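Side-chain contacts in hypothetical protein yihE (Escherichia coli, PDB 1ZYL), which phosphorylates itself and other proteins on serine and threonine using ATP, and probably suppresses the effects of stress linked to reactive oxygen species: residues 21-26 and 101-106; 36-41 and 278-283; 71-76 and 195-200. One frame throughout, in Å; residues are numbered along the deposited sequence.

Interaction 1: residues 21-26 and 101-106; sequences FEHGIR and FYFAVF
H23 and F103 meet as a T-shaped aromatic pair. The edge of the phenylalanine is directed at the face of the imidazole, with the centroids 5.3 Å apart and the planes at 89°. The closest approach is at the far corner of the phenyl ring, where F103 CZ lies 3.7 Å from H23 CE1, and the ND1 side of the imidazole is nearly as close. Further along the strand, I25 and V105 reach toward each other tip to tip, the end of the longer isoleucine branch, I25 CD1, coming 3.8 Å from V105 CG2.

Moving outward, H23 ND1 is hydrogen-bonded to A19 O in helix 13-22, which fixes the turn of the imidazole. F103 takes the rarer first torsion, with CG between the backbone N and the carbonyl carbon (chi1 64°), and from there the ring extends away from strand 101-107 to meet the histidine. F56 stacks on the same phenyl ring, and L96 touches both members of the aromatic pair. F90 closes in on both I25 and V105.

F103 and V105 point to one face of the five-stranded antiparallel sheet, while A104 between them points to the other, toward H71 of helix 64-79. The end of helix 13-22 and the loop after it therefore cover the face turned away from helix 64-79. Between the two segments the chemistry is apolar and aromatic. H23 ND1, which faces F103, is already engaged by A19, and the contact is held by packing and the weak electrostatics of the T-shaped pair, with no salt bridge or hydrogen bond between the segments.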
# COMPACT_ATOMS: atom_id res chain seq x y z
N PHE A 21 -25.12 -1.17 -14.85
CA PHE A 21 -26.20 -0.87 -15.77
C PHE A 21 -26.65 0.55 -15.51
O PHE A 21 -26.64 1.38 -16.41
CB PHE A 21 -27.37 -1.83 -15.55
CG PHE A 21 -28.39 -1.77 -16.65
CD1 PHE A 21 -28.17 -2.43 -17.86
CD2 PHE A 21 -29.57 -1.05 -16.48
CE1 PHE A 21 -29.10 -2.36 -18.89
CE2 PHE A 21 -30.50 -0.97 -17.51
CZ PHE A 21 -30.27 -1.63 -18.72
N GLU A 22 -27.02 0.83 -14.26
CA GLU A 22 -27.47 2.15 -13.84
C GLU A 22 -26.58 3.26 -14.39
O GLU A 22 -26.99 4.42 -14.45
CB GLU A 22 -27.48 2.23 -12.31
CG GLU A 22 -28.50 1.34 -11.63
CD GLU A 22 -29.88 1.97 -11.59
OE1 GLU A 22 -30.83 1.30 -11.13
OE2 GLU A 22 -30.01 3.13 -12.02
N HIS A 23 -25.36 2.90 -14.77
CA HIS A 23 -24.42 3.87 -15.31
C HIS A 23 -24.08 3.57 -16.77
O HIS A 23 -22.96 3.81 -17.22
CB HIS A 23 -23.13 3.90 -14.48
CG HIS A 23 -23.33 4.35 -13.06
ND1 HIS A 23 -23.89 3.54 -12.10
CD2 HIS A 23 -23.06 5.53 -12.46
CE1 HIS A 23 -23.96 4.21 -10.96
NE2 HIS A 23 -23.46 5.42 -11.15
N GLY A 24 -25.06 3.03 -17.49
CA GLY A 24 -24.88 2.71 -18.90
C GLY A 24 -23.64 1.93 -19.26
O GLY A 24 -23.37 1.70 -20.44
N ILE A 25 -22.87 1.52 -18.26
CA ILE A 25 -21.66 0.76 -18.52
C ILE A 25 -22.04 -0.63 -19.04
O ILE A 25 -22.10 -1.59 -18.28
CB ILE A 25 -20.82 0.61 -17.24
CG1 ILE A 25 -20.54 1.99 -16.66
CG2 ILE A 25 -19.52 -0.12 -17.56
CD1 ILE A 25 -19.79 1.97 -15.35
N ARG A 26 -22.31 -0.71 -20.34
CA ARG A 26 -22.67 -1.97 -20.97
C ARG A 26 -21.54 -2.95 -20.72
O ARG A 26 -20.38 -2.63 -20.97
CB ARG A 26 -22.84 -1.80 -22.48
CG ARG A 26 -23.66 -0.61 -22.93
CD ARG A 26 -23.78 -0.62 -24.45
NE ARG A 26 -24.37 0.59 -25.01
CZ ARG A 26 -24.55 0.79 -26.32
NH1 ARG A 26 -25.09 1.92 -26.76
NH2 ARG A 26 -24.18 -0.14 -27.18
N PHE A 101 -22.38 1.18 -1.94
CA PHE A 101 -20.99 0.98 -2.32
C PHE A 101 -20.54 1.98 -3.38
O PHE A 101 -21.30 2.28 -4.30
CB PHE A 101 -20.78 -0.43 -2.87
CG PHE A 101 -21.05 -1.53 -1.88
CD1 PHE A 101 -22.30 -1.66 -1.28
CD2 PHE A 101 -20.05 -2.45 -1.56
CE1 PHE A 101 -22.55 -2.69 -0.37
CE2 PHE A 101 -20.29 -3.48 -0.65
CZ PHE A 101 -21.55 -3.60 -0.06
N TYR A 102 -19.33 2.50 -3.22
CA TYR A 102 -18.74 3.43 -4.19
C TYR A 102 -17.96 2.53 -5.13
O TYR A 102 -17.66 1.40 -4.78
CB TYR A 102 -17.76 4.37 -3.51
CG TYR A 102 -18.37 5.47 -2.69
CD1 TYR A 102 -18.94 6.59 -3.29
CD2 TYR A 102 -18.32 5.42 -1.30
CE1 TYR A 102 -19.42 7.65 -2.53
CE2 TYR A 102 -18.80 6.47 -0.53
CZ TYR A 102 -19.35 7.59 -1.15
OH TYR A 102 -19.75 8.66 -0.38
N PHE A 103 -17.63 3.02 -6.31
CA PHE A 103 -16.84 2.22 -7.24
C PHE A 103 -16.36 3.02 -8.42
O PHE A 103 -16.87 4.10 -8.70
CB PHE A 103 -17.64 1.01 -7.73
CG PHE A 103 -18.86 1.37 -8.54
CD1 PHE A 103 -19.95 2.01 -7.96
CD2 PHE A 103 -18.96 0.99 -9.88
CE1 PHE A 103 -21.11 2.28 -8.69
CE2 PHE A 103 -20.12 1.25 -10.62
CZ PHE A 103 -21.19 1.89 -10.03
N ALA A 104 -15.35 2.48 -9.10
CA ALA A 104 -14.76 3.12 -10.27
C ALA A 104 -14.41 2.03 -11.27
O ALA A 104 -14.36 0.86 -10.92
CB ALA A 104 -13.52 3.90 -9.87
N VAL A 105 -14.18 2.43 -12.52
CA VAL A 105 -13.84 1.47 -13.56
C VAL A 105 -12.48 1.82 -14.15
O VAL A 105 -12.24 2.97 -14.51
CB VAL A 105 -14.91 1.49 -14.69
CG1 VAL A 105 -14.64 0.37 -15.66
CG2 VAL A 105 -16.30 1.34 -14.09
N PHE A 106 -11.59 0.85 -14.23
CA PHE A 106 -10.26 1.12 -14.77
C PHE A 106 -9.95 0.26 -15.99
O PHE A 106 -10.34 -0.90 -16.06
CB PHE A 106 -9.17 0.87 -13.73
CG PHE A 106 -9.33 1.66 -12.47
CD1 PHE A 106 -10.28 1.32 -11.53
CD2 PHE A 106 -8.50 2.75 -12.22
CE1 PHE A 106 -10.42 2.05 -10.35
CE2 PHE A 106 -8.62 3.49 -11.05
CZ PHE A 106 -9.59 3.14 -10.11

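Interaction 2: residues 36-41 and 278-283; sequences SYENRV and LAWLMR
E38 reaches over to W280 and accepts a hydrogen bond from its indole. From CB, the glutamate sets CG anti to the backbone N (chi1 -171°), then bends at chi2, and this brings the carboxylate round to the tryptophan. CD comes to 3.9 Å from W280 NE1, and at the tip E38 OE1 lies 2.9 Å from W280 NE1. The bond is fairly straight, with an N-H...O angle of 164°. OE1 sits in the indole plane, but the donor comes from above the carboxylate plane; the two planes stand 85° apart. The same oxygen also makes salt bridges to R284 and R61, and OE2 makes one to R58, so three arginines share this carboxylate and hold its rotation. Beside it, Y37 adds a lighter touch: its CB packs 4.0 Å from W280 CH2, at the other end of the indole edge, while its own ring goes off to meet F294.

The loop carrying Y37 and E38 joins strands 32-34 and 40-44, where kinases have their nucleotide-binding loop, and S36 at its start is a probable ATP site. W280 projects from the last turn of helix 266-283, and F290 of helix 289-293 meets it edge-to-face. The contact thus ties the strand-to-strand loop of the five-stranded sheet to the end of a helix belonging to the helical part of the fold.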
# COMPACT_ATOMS: atom_id res chain seq x y z
N SER A 36 -8.29 -9.57 -4.81
CA SER A 36 -7.69 -8.43 -4.12
C SER A 36 -8.36 -8.46 -2.75
O SER A 36 -9.58 -8.54 -2.67
CB SER A 36 -8.02 -7.12 -4.82
OG SER A 36 -7.66 -6.02 -3.98
N TYR A 37 -7.57 -8.40 -1.69
CA TYR A 37 -8.13 -8.46 -0.35
C TYR A 37 -8.86 -7.19 0.10
O TYR A 37 -9.97 -7.26 0.61
CB TYR A 37 -7.03 -8.77 0.68
CG TYR A 37 -6.46 -10.16 0.58
CD1 TYR A 37 -7.28 -11.28 0.66
CD2 TYR A 37 -5.09 -10.36 0.41
CE1 TYR A 37 -6.75 -12.56 0.57
CE2 TYR A 37 -4.55 -11.64 0.32
CZ TYR A 37 -5.39 -12.74 0.40
OH TYR A 37 -4.87 -14.01 0.28
N GLU A 38 -8.22 -6.04 -0.10
CA GLU A 38 -8.79 -4.76 0.33
C GLU A 38 -10.16 -4.43 -0.22
O GLU A 38 -11.11 -4.21 0.54
CB GLU A 38 -7.84 -3.60 0.01
CG GLU A 38 -8.30 -2.29 0.63
CD GLU A 38 -8.44 -2.39 2.14
OE1 GLU A 38 -7.48 -2.02 2.86
OE2 GLU A 38 -9.49 -2.86 2.61
N ASN A 39 -10.25 -4.38 -1.55
CA ASN A 39 -11.51 -4.06 -2.20
C ASN A 39 -11.91 -5.20 -3.13
O ASN A 39 -11.09 -6.05 -3.47
CB ASN A 39 -11.36 -2.77 -3.01
CG ASN A 39 -10.51 -1.73 -2.30
OD1 ASN A 39 -10.92 -1.16 -1.28
ND2 ASN A 39 -9.32 -1.47 -2.85
N ARG A 40 -13.17 -5.21 -3.55
CA ARG A 40 -13.70 -6.22 -4.46
C ARG A 40 -13.53 -5.75 -5.91
O ARG A 40 -14.14 -4.77 -6.32
CB ARG A 40 -15.18 -6.47 -4.16
CG ARG A 40 -15.47 -7.63 -3.20
CD ARG A 40 -15.07 -8.94 -3.87
NE ARG A 40 -15.69 -10.12 -3.26
CZ ARG A 40 -15.53 -11.36 -3.72
NH1 ARG A 40 -16.13 -12.37 -3.11
NH2 ARG A 40 -14.77 -11.59 -4.79
N VAL A 41 -12.70 -6.46 -6.67
CA VAL A 41 -12.44 -6.13 -8.07
C VAL A 41 -12.89 -7.22 -9.02
O VAL A 41 -12.61 -8.40 -8.81
CB VAL A 41 -10.93 -5.90 -8.34
CG1 VAL A 41 -10.68 -5.87 -9.85
CG2 VAL A 41 -10.47 -4.59 -7.70
N LEU A 278 -0.95 -5.75 11.28
CA LEU A 278 -1.61 -6.65 12.20
C LEU A 278 -3.00 -6.13 12.50
O LEU A 278 -3.94 -6.91 12.60
CB LEU A 278 -0.80 -6.79 13.50
CG LEU A 278 0.03 -8.07 13.67
CD1 LEU A 278 1.02 -8.22 12.54
CD2 LEU A 278 0.74 -8.03 14.99
N ALA A 279 -3.14 -4.81 12.63
CA ALA A 279 -4.45 -4.22 12.90
C ALA A 279 -5.29 -4.32 11.63
O ALA A 279 -6.50 -4.57 11.68
CB ALA A 279 -4.29 -2.76 13.32
N TRP A 280 -4.64 -4.13 10.49
CA TRP A 280 -5.29 -4.19 9.20
C TRP A 280 -6.02 -5.52 9.06
O TRP A 280 -7.20 -5.55 8.75
CB TRP A 280 -4.25 -4.03 8.09
CG TRP A 280 -4.81 -4.05 6.72
CD1 TRP A 280 -5.40 -3.01 6.07
CD2 TRP A 280 -4.81 -5.15 5.82
NE1 TRP A 280 -5.77 -3.39 4.80
CE2 TRP A 280 -5.42 -4.71 4.62
CE3 TRP A 280 -4.36 -6.47 5.90
CZ2 TRP A 280 -5.58 -5.54 3.50
CZ3 TRP A 280 -4.52 -7.31 4.78
CH2 TRP A 280 -5.13 -6.83 3.60
N LEU A 281 -5.30 -6.62 9.29
CA LEU A 281 -5.90 -7.96 9.21
C LEU A 281 -7.00 -8.09 10.24
O LEU A 281 -8.11 -8.47 9.92
CB LEU A 281 -4.86 -9.04 9.48
CG LEU A 281 -3.85 -9.34 8.38
CD1 LEU A 281 -2.72 -10.15 8.97
CD2 LEU A 281 -4.53 -10.09 7.25
N MET A 282 -6.67 -7.78 11.48
CA MET A 282 -7.63 -7.86 12.56
C MET A 282 -8.93 -7.12 12.23
O MET A 282 -10.00 -7.70 12.29
CB MET A 282 -7.02 -7.30 13.86
CG MET A 282 -5.76 -8.04 14.31
SD MET A 282 -5.03 -7.48 15.87
CE MET A 282 -5.95 -8.47 16.99
N ARG A 283 -8.83 -5.85 11.84
CA ARG A 283 -10.03 -5.06 11.54
C ARG A 283 -10.94 -5.63 10.47
O ARG A 283 -12.14 -5.41 10.50
CB ARG A 283 -9.65 -3.63 11.14
CG ARG A 283 -9.23 -2.74 12.30
CD ARG A 283 -8.50 -1.51 11.80
NE ARG A 283 -7.86 -0.78 12.90
CZ ARG A 283 -6.88 0.10 12.75
NH1 ARG A 283 -6.37 0.71 13.81
NH2 ARG A 283 -6.39 0.36 11.54

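Interaction 3: residues 71-76 and 195-200; sequences HQFALQ and VLRLHG
One face of the F73 ring carries the aliphatic root of R197: R197 CB stands 3.8 Å from the ring centroid, 25° off the normal, in a CH-pi contact. L198 O lies at the ring's edge, in its plane, 3.9 Å from F73 CE1. The guanidinium does not stack on the phenyl. Its plane is tilted 62° from the ring, and R197 NH1 comes down by F73 CD2. At the guanidinium's own edge, R197 NH1 donates a bent hydrogen bond to Q76 OE1, meeting that oxygen from above the amide plane; its modelled length is too short to be taken literally.

Helix 64-79, which supplies F73 and Q76, packs on the five-stranded sheet in the place of the C helix of protein kinases. Strand 196-197 leads into H199, G200 and the probable proton acceptor D201, the His-Gly-Asp motif of the catalytic loop in the aminoglycoside phosphotransferase family. With chi1 at -169° the F73 ring swings out from the helix, opposite its own N, to reach this second element. Putting an alanine at F73 would probably leave a gap against R197 CB and let the bent arginine chain shift away from Q76.

T135, at the end of helix 119-136, touches both F73 and Q76. R197 NH2 is bonded to Q139 O, giving the buried guanidinium a second partner, and L198 turns its side chain the other way, onto H133 and D229.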
# COMPACT_ATOMS: atom_id res chain seq x y z
N HIS A 71 -8.21 9.67 -7.36
CA HIS A 71 -8.72 9.71 -8.73
C HIS A 71 -8.12 10.92 -9.43
O HIS A 71 -7.80 10.89 -10.61
CB HIS A 71 -10.24 9.83 -8.73
CG HIS A 71 -10.96 8.52 -8.71
ND1 HIS A 71 -10.78 7.59 -7.71
CD2 HIS A 71 -11.90 8.01 -9.53
CE1 HIS A 71 -11.58 6.56 -7.92
NE2 HIS A 71 -12.27 6.79 -9.02
N GLN A 72 -7.98 12.01 -8.68
CA GLN A 72 -7.40 13.22 -9.20
C GLN A 72 -5.92 12.89 -9.45
O GLN A 72 -5.44 12.94 -10.58
CB GLN A 72 -7.55 14.36 -8.17
CG GLN A 72 -7.22 15.75 -8.70
CD GLN A 72 -7.80 16.00 -10.10
OE1 GLN A 72 -8.96 15.68 -10.37
NE2 GLN A 72 -6.98 16.57 -10.99
N PHE A 73 -5.23 12.50 -8.38
CA PHE A 73 -3.81 12.16 -8.48
C PHE A 73 -3.56 11.25 -9.68
O PHE A 73 -2.73 11.56 -10.54
CB PHE A 73 -3.36 11.48 -7.18
CG PHE A 73 -1.87 11.32 -7.07
CD1 PHE A 73 -1.33 10.40 -6.17
CD2 PHE A 73 -1.00 12.09 -7.83
CE1 PHE A 73 0.04 10.25 -6.04
CE2 PHE A 73 0.38 11.95 -7.70
CZ PHE A 73 0.90 11.03 -6.80
N ALA A 74 -4.27 10.13 -9.75
CA ALA A 74 -4.10 9.20 -10.86
C ALA A 74 -4.28 9.90 -12.20
O ALA A 74 -3.47 9.73 -13.11
CB ALA A 74 -5.09 8.06 -10.75
N LEU A 75 -5.34 10.68 -12.31
CA LEU A 75 -5.64 11.39 -13.55
C LEU A 75 -4.53 12.38 -13.90
O LEU A 75 -4.11 12.44 -15.05
CB LEU A 75 -6.97 12.13 -13.43
CG LEU A 75 -7.75 12.26 -14.74
CD1 LEU A 75 -8.58 11.00 -14.96
CD2 LEU A 75 -8.64 13.50 -14.70
N GLN A 76 -4.08 13.14 -12.92
CA GLN A 76 -3.01 14.12 -13.14
C GLN A 76 -1.72 13.40 -13.51
O GLN A 76 -1.00 13.81 -14.43
CB GLN A 76 -2.79 14.96 -11.88
CG GLN A 76 -1.53 15.82 -11.92
CD GLN A 76 -1.48 16.88 -10.82
OE1 GLN A 76 -2.01 16.67 -9.72
NE2 GLN A 76 -0.84 18.00 -11.11
N VAL A 195 7.21 16.04 2.42
CA VAL A 195 6.02 15.21 2.27
C VAL A 195 5.41 15.44 0.90
O VAL A 195 5.40 16.57 0.40
CB VAL A 195 4.96 15.52 3.37
CG1 VAL A 195 5.65 15.98 4.64
CG2 VAL A 195 3.98 16.56 2.89
N LEU A 196 4.90 14.37 0.30
CA LEU A 196 4.28 14.47 -1.01
C LEU A 196 3.33 13.30 -1.22
O LEU A 196 3.33 12.36 -0.44
CB LEU A 196 5.33 14.46 -2.12
CG LEU A 196 6.15 13.17 -2.11
CD1 LEU A 196 6.82 12.92 -3.46
CD2 LEU A 196 7.16 13.25 -0.98
N ARG A 197 2.53 13.38 -2.28
CA ARG A 197 1.59 12.33 -2.62
C ARG A 197 2.40 11.13 -3.07
O ARG A 197 3.17 11.24 -4.02
CB ARG A 197 0.66 12.78 -3.75
CG ARG A 197 -0.54 13.57 -3.28
CD ARG A 197 -0.74 14.85 -4.08
NE ARG A 197 -1.23 14.67 -5.44
CZ ARG A 197 -1.08 15.58 -6.40
NH1 ARG A 197 -1.53 15.37 -7.62
NH2 ARG A 197 -0.44 16.70 -6.13
N LEU A 198 2.23 10.00 -2.38
CA LEU A 198 2.96 8.77 -2.69
C LEU A 198 2.07 7.68 -3.24
O LEU A 198 0.85 7.75 -3.13
CB LEU A 198 3.60 8.21 -1.43
CG LEU A 198 4.53 9.13 -0.65
CD1 LEU A 198 4.76 8.55 0.74
CD2 LEU A 198 5.83 9.30 -1.44
N HIS A 199 2.70 6.66 -3.82
CA HIS A 199 1.95 5.53 -4.33
C HIS A 199 1.47 4.83 -3.06
O HIS A 199 0.46 4.14 -3.07
CB HIS A 199 2.85 4.57 -5.11
CG HIS A 199 2.17 3.28 -5.46
ND1 HIS A 199 1.32 3.16 -6.54
CD2 HIS A 199 2.17 2.08 -4.84
CE1 HIS A 199 0.82 1.93 -6.56
NE2 HIS A 199 1.32 1.26 -5.54
N GLY A 200 2.22 5.01 -1.98
CA GLY A 200 1.87 4.45 -0.69
C GLY A 200 2.07 2.98 -0.43
O GLY A 200 2.22 2.59 0.72

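In the fold
Interactions 1 and 3 come together through the sheet: A104 of strand 101-107 packs its CB 3.3 Å from NE2 of H71 on helix 64-79. The helix thus has the sheet, with interaction 1 beyond, on one side and the strand of interaction 3 on another. Interaction 2 reaches the same sheet as interaction 1 without touching it: nearest atoms are about 7 Å apart, and about 10 Å from interaction 3. It lies closest to the probable active site, E38 about 6 Å from D217 and W280 about 8 Å from D201, side chain to side chain. L198, three residues before D201, lies about 9 Å from it by the same measure, whereas interaction 1 is remote.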